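Side-chain contacts in mandelate racemase/muconate lactonizing enzyme-like protein (Roseovarius sp. TM1035, PDB 3RCY), which binds magnesium and ribofuranose and is probably an isomerase-like enzyme of the mandelate racemase/muconate lactonizing enzyme family, within the enolase superfamily: residues G178-M183 against A219-Q224; E235-P240 against A247-A252. All blocks are in the same frame, centred on the assembly; numbering follows the deposited sequence.

Contact 1: residues G178-M183 against A219-Q224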
loop_
_atom_site.group_PDB
_atom_site.type_symbol
_atom_site.label_atom_id
_atom_site.label_comp_id
_atom_site.label_asym_id
_atom_site.label_seq_id
_atom_site.Cartn_x
_atom_site.Cartn_y
_atom_site.Cartn_z
ATOM N N GLY A 178 -2.669 8.686 26.278
ATOM C CA GLY A 178 -3.131 9.844 25.510
ATOM C C GLY A 178 -4.471 10.377 25.989
ATOM O O GLY A 178 -5.368 9.598 26.342
ATOM N N HIS A 179 -4.601 11.701 26.026
ATOM C CA HIS A 179 -5.891 12.335 26.289
ATOM C C HIS A 179 -6.151 13.453 25.289
ATOM O O HIS A 179 -5.253 13.847 24.544
ATOM C CB HIS A 179 -6.010 12.839 27.749
ATOM C CG HIS A 179 -5.017 13.903 28.115
ATOM N ND1 HIS A 179 -3.894 13.644 28.871
ATOM C CD2 HIS A 179 -4.984 15.229 27.836
ATOM C CE1 HIS A 179 -3.210 14.762 29.041
ATOM N NE2 HIS A 179 -3.847 15.738 28.417
ATOM N N MET A 180 -7.380 13.951 25.264
ATOM C CA MET A 180 -7.724 15.088 24.416
ATOM C C MET A 180 -7.373 16.369 25.172
ATOM O O MET A 180 -7.716 16.495 26.345
ATOM C CB MET A 180 -9.219 15.041 24.068
ATOM C CG MET A 180 -9.717 16.155 23.151
ATOM S SD MET A 180 -9.208 15.968 21.432
ATOM C CE MET A 180 -10.310 14.657 20.854
ATOM N N PRO A 181 -6.675 17.321 24.519
ATOM C CA PRO A 181 -6.411 18.594 25.203
ATOM C C PRO A 181 -7.709 19.321 25.558
ATOM O O PRO A 181 -8.712 19.205 24.839
ATOM C CB PRO A 181 -5.638 19.410 24.154
ATOM C CG PRO A 181 -6.064 18.808 22.822
ATOM C CD PRO A 181 -6.180 17.332 23.129
ATOM N N ALA A 182 -7.686 20.058 26.665
ATOM C CA ALA A 182 -8.756 20.990 26.990
ATOM C C ALA A 182 -8.658 22.164 26.010
ATOM O O ALA A 182 -7.589 22.397 25.450
ATOM C CB ALA A 182 -8.593 21.466 28.410
ATOM N N MET A 183 -9.763 22.886 25.795
ATOM C CA MET A 183 -9.741 24.102 24.974
ATOM C C MET A 183 -8.741 25.122 25.519
ATOM O O MET A 183 -8.088 25.828 24.752
ATOM C CB MET A 183 -11.134 24.741 24.870
ATOM C CG MET A 183 -12.040 24.147 23.785
ATOM S SD MET A 183 -11.354 24.177 22.102
ATOM C CE MET A 183 -11.133 25.939 21.839
ATOM N N ALA A 219 -3.575 15.378 19.409
ATOM C CA ALA A 219 -2.312 15.909 18.890
ATOM C C ALA A 219 -2.505 16.664 17.584
ATOM O O ALA A 219 -1.830 17.664 17.332
ATOM C CB ALA A 219 -1.298 14.790 18.697
ATOM N N ILE A 220 -3.424 16.174 16.755
ATOM C CA ILE A 220 -3.764 16.834 15.492
ATOM C C ILE A 220 -4.515 18.154 15.723
ATOM O O ILE A 220 -4.193 19.162 15.093
ATOM C CB ILE A 220 -4.525 15.879 14.534
ATOM C CG1 ILE A 220 -3.587 14.736 14.094
ATOM C CG2 ILE A 220 -5.070 16.637 13.298
ATOM C CD1 ILE A 220 -4.303 13.507 13.529
ATOM N N ARG A 221 -5.489 18.159 16.633
ATOM C CA ARG A 221 -6.204 19.401 16.961
ATOM C C ARG A 221 -5.270 20.477 17.533
ATOM O O ARG A 221 -5.377 21.649 17.173
ATOM C CB ARG A 221 -7.364 19.139 17.912
ATOM C CG ARG A 221 -8.496 18.319 17.291
ATOM C CD ARG A 221 -9.731 18.315 18.187
ATOM N NE ARG A 221 -10.126 19.668 18.568
ATOM C CZ ARG A 221 -10.263 20.104 19.818
ATOM N NH1 ARG A 221 -10.071 19.286 20.857
ATOM N NH2 ARG A 221 -10.618 21.365 20.024
ATOM N N LEU A 222 -4.350 20.077 18.410
ATOM C CA LEU A 222 -3.397 21.034 18.984
ATOM C C LEU A 222 -2.381 21.487 17.940
ATOM O O LEU A 222 -2.086 22.684 17.815
ATOM C CB LEU A 222 -2.689 20.457 20.217
ATOM C CG LEU A 222 -1.557 21.318 20.799
ATOM C CD1 LEU A 222 -2.105 22.575 21.452
ATOM C CD2 LEU A 222 -0.744 20.520 21.799
ATOM N N GLY A 223 -1.857 20.522 17.194
ATOM C CA GLY A 223 -0.902 20.788 16.123
ATOM C C GLY A 223 -1.393 21.821 15.127
ATOM O O GLY A 223 -0.685 22.783 14.834
ATOM N N GLN A 224 -2.609 21.633 14.605
ATOM C CA GLN A 224 -3.131 22.539 13.589
ATOM C C GLN A 224 -3.273 23.986 14.095
ATOM O O GLN A 224 -3.079 24.933 13.334
ATOM C CB GLN A 224 -4.439 22.002 12.977
ATOM C CG GLN A 224 -5.676 22.099 13.861
ATOM C CD GLN A 224 -6.877 21.390 13.246
ATOM O OE1 GLN A 224 -7.783 22.030 12.706
ATOM N NE2 GLN A 224 -6.873 20.060 13.308
HETATM O O HOH W 1 -10.213 20.871 23.105
#

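Contact 2: residues E235-P240 against A247-A252. With MG (magnesium ion), chain I; RIB (alpha-D-ribofuranose), chain M.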
loop_
_atom_site.group_PDB
_atom_site.type_symbol
_atom_site.label_atom_id
_atom_site.label_comp_id
_atom_site.label_asym_id
_atom_site.label_seq_id
_atom_site.Cartn_x
_atom_site.Cartn_y
_atom_site.Cartn_z
ATOM N N GLU A 235 7.256 18.054 19.275
ATOM C CA GLU A 235 7.942 16.957 19.951
ATOM C C GLU A 235 6.971 15.974 20.597
ATOM O O GLU A 235 5.963 16.380 21.165
ATOM C CB GLU A 235 8.886 17.528 21.011
ATOM C CG GLU A 235 9.783 16.504 21.692
ATOM C CD GLU A 235 10.987 17.154 22.367
ATOM O OE1 GLU A 235 11.368 18.275 21.966
ATOM O OE2 GLU A 235 11.559 16.530 23.284
ATOM N N GLU A 236 7.266 14.682 20.503
ATOM C CA GLU A 236 6.452 13.653 21.180
ATOM C C GLU A 236 4.953 14.013 21.234
ATOM O O GLU A 236 4.393 14.195 22.312
ATOM C CB GLU A 236 6.971 13.422 22.604
ATOM C CG GLU A 236 8.346 12.758 22.682
ATOM C CD GLU A 236 8.517 11.984 23.979
ATOM O OE1 GLU A 236 8.434 12.613 25.061
ATOM O OE2 GLU A 236 8.711 10.743 23.916
ATOM N N PRO A 237 4.296 14.136 20.071
ATOM C CA PRO A 237 2.883 14.561 20.137
ATOM C C PRO A 237 1.956 13.521 20.791
ATOM O O PRO A 237 0.876 13.872 21.288
ATOM C CB PRO A 237 2.509 14.760 18.664
ATOM C CG PRO A 237 3.522 13.945 17.892
ATOM C CD PRO A 237 4.785 14.028 18.685
ATOM N N VAL A 238 2.387 12.262 20.775
ATOM C CA VAL A 238 1.622 11.135 21.308
ATOM C C VAL A 238 2.565 10.286 22.166
ATOM O O VAL A 238 3.774 10.469 22.090
ATOM C CB VAL A 238 0.990 10.270 20.170
ATOM C CG1 VAL A 238 -0.048 11.069 19.394
ATOM C CG2 VAL A 238 2.060 9.697 19.230
ATOM N N PRO A 239 2.025 9.371 23.000
ATOM C CA PRO A 239 2.914 8.503 23.790
ATOM C C PRO A 239 3.856 7.670 22.907
ATOM O O PRO A 239 3.545 7.435 21.740
ATOM C CB PRO A 239 1.939 7.598 24.545
ATOM C CG PRO A 239 0.674 8.434 24.653
ATOM C CD PRO A 239 0.603 9.164 23.348
ATOM N N PRO A 240 5.003 7.231 23.463
ATOM C CA PRO A 240 6.058 6.578 22.681
ATOM C C PRO A 240 5.823 5.097 22.340
ATOM O O PRO A 240 6.763 4.424 21.923
ATOM C CB PRO A 240 7.299 6.728 23.580
ATOM C CG PRO A 240 6.736 6.745 24.985
ATOM C CD PRO A 240 5.405 7.450 24.871
ATOM N N ALA A 247 2.884 8.543 13.151
ATOM C CA ALA A 247 2.928 8.798 11.714
ATOM C C ALA A 247 1.627 9.441 11.242
ATOM O O ALA A 247 1.645 10.266 10.329
ATOM C CB ALA A 247 3.213 7.518 10.939
ATOM N N GLN A 248 0.506 9.062 11.863
ATOM C CA GLN A 248 -0.773 9.707 11.574
ATOM C C GLN A 248 -0.737 11.197 11.903
ATOM O O GLN A 248 -1.208 12.019 11.108
ATOM C CB GLN A 248 -1.918 9.040 12.325
ATOM C CG GLN A 248 -2.391 7.726 11.731
ATOM C CD GLN A 248 -3.481 7.097 12.572
ATOM O OE1 GLN A 248 -3.219 6.519 13.632
ATOM N NE2 GLN A 248 -4.721 7.215 12.108
ATOM N N VAL A 249 -0.188 11.542 13.073
ATOM C CA VAL A 249 -0.005 12.948 13.441
ATOM C C VAL A 249 0.914 13.640 12.417
ATOM O O VAL A 249 0.586 14.718 11.904
ATOM C CB VAL A 249 0.556 13.112 14.875
ATOM C CG1 VAL A 249 0.748 14.587 15.209
ATOM C CG2 VAL A 249 -0.368 12.459 15.893
ATOM N N ALA A 250 2.040 13.001 12.104
ATOM C CA ALA A 250 3.015 13.568 11.177
ATOM C C ALA A 250 2.403 13.911 9.813
ATOM O O ALA A 250 2.707 14.959 9.250
ATOM C CB ALA A 250 4.217 12.639 11.020
ATOM N N ARG A 251 1.535 13.036 9.304
ATOM C CA ARG A 251 0.880 13.264 8.003
ATOM C C ARG A 251 -0.200 14.350 8.053
ATOM O O ARG A 251 -0.493 14.978 7.036
ATOM C CB ARG A 251 0.254 11.964 7.477
ATOM C CG ARG A 251 1.263 10.903 7.029
ATOM C CD ARG A 251 0.574 9.754 6.293
ATOM N NE ARG A 251 -0.330 8.983 7.151
ATOM C CZ ARG A 251 0.040 7.927 7.877
ATOM N NH1 ARG A 251 1.309 7.519 7.872
ATOM N NH2 ARG A 251 -0.853 7.285 8.618
ATOM N N ALA A 252 -0.787 14.555 9.231
ATOM C CA ALA A 252 -1.938 15.448 9.393
ATOM C C ALA A 252 -1.610 16.845 9.935
ATOM O O ALA A 252 -2.482 17.710 9.960
ATOM C CB ALA A 252 -3.009 14.780 10.269
HETATM MG MG MG I . 11.160 16.177 25.428
HETATM O O5 RIB M . 5.286 -1.089 21.168
HETATM C C5 RIB M . 6.047 -0.808 19.989
HETATM C C4 RIB M . 7.323 -0.102 20.412
HETATM O O4 RIB M . 7.773 0.769 19.377
HETATM C C3 RIB M . 7.085 0.784 21.616
HETATM O O3 RIB M . 7.499 0.117 22.795
HETATM C C2 RIB M . 7.968 1.980 21.405
HETATM O O2 RIB M . 9.165 1.828 22.162
HETATM C C1 RIB M . 8.297 1.981 19.927
HETATM O O1 RIB M . 7.705 3.126 19.301
HETATM O O HOH W 2 9.028 15.261 25.336
HETATM O O HOH W 3 10.040 18.104 25.532
HETATM O O HOH W 4 13.064 17.271 26.248
HETATM O O HOH W 5 10.668 15.558 27.588
#

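Contact 1: residues G178-M183 against A219-Q224
M180, P181 and M183 gather round the end of R221, whose long side chain leaves helix 216-226 and carries its charge to the loop. The sulfur of M180 is the near partner: NH1 of R221 gives SD of M180 a weak hydrogen bond at 3.5 Å, with an N-H...S angle of 154°. A chi1 of -178° sends CG of M180 away from the backbone N, and bends at chi2 and chi3 then bring the sulfur to the guanidinium edge. M183 reaches the same flat group at its edge, SD lying 3.6 Å from NH2 of R221. Methionine suits both places, being flexible and apolar yet carrying a polarisable sulfur that tolerates an N-H. The sulfurs thus make the closest side-chain approaches to the guanidinium, whereas P181 packs more loosely, its CG 4.5 Å from NH1 of R221. On its carbonyl side a single water spans the gap, water 1 donating to O of P181 (2.8 Å) and accepting from NH1 of R221 (2.8 Å). The strongest partner of R221 is S230 of the second subunit, hydrogen-bonded to NH2, so the arginine also ties the subunit interface. Behind the contact, I186 on helix 183-200 touches P181, R221 and L222, F214 packs on P181 and L222, and helix 243-252 meets A219 through V249.

Contact 2: residues E235-P240 against A247-A252
The turn from strand 233-235 into helix 243-252 belongs to the modified TIM barrel of the enolase superfamily, where metal ligands sit at the C-terminal ends of strands. E235 ends its strand and binds magnesium through OE2 at 2.2 Å; E261 is the other protein ligand, and waters 2, 3, 4 and 5 complete the shell. With CG anti to the backbone N (chi1 -174°) and an extended chain beyond it, the glutamate reaches out to the metal, while K166 and Q282 hold OE1. E236 acts from the second shell: water 2, itself a metal ligand, donates to OE1 of E236 at 2.7 Å, and R262 forms a salt bridge with OE2. At the end of the segment, P240 borders a ribofuranose pocket. Away from the metal the chain turns apolar. The rigid ring of P237 and the branched V238 suit a buried bend beside a helix; M246 packs on both, and A219 on P237. V249 divides its two methyls between P237 and V238: CG1 meets both CB and CG of P237, each at 3.9 Å, and CG2 lies 3.8 Å from CG1 of V238.

In the fold
Following the chain from the N terminus, contact 1 comes first: loop 178-183, after strand 164-167, runs into helix 183-200, and strand 205-208 follows before helix 216-226 returns to that loop, closing a 35-residue excursion. Contact 2 begins only afterwards, where the loop after strand 233-235 folds back against the helix it leads into, across six intervening residues. The two closures are therefore in series, neither nested nor crossed. In space their centres lie about 11 Å apart, and they touch: CD1 of I220 is 3.7 Å from CB of A252. Such touches between helices 216-226 and 243-252 link neighbouring beta-alpha units of the barrel domain, and both contacts reach the second subunit.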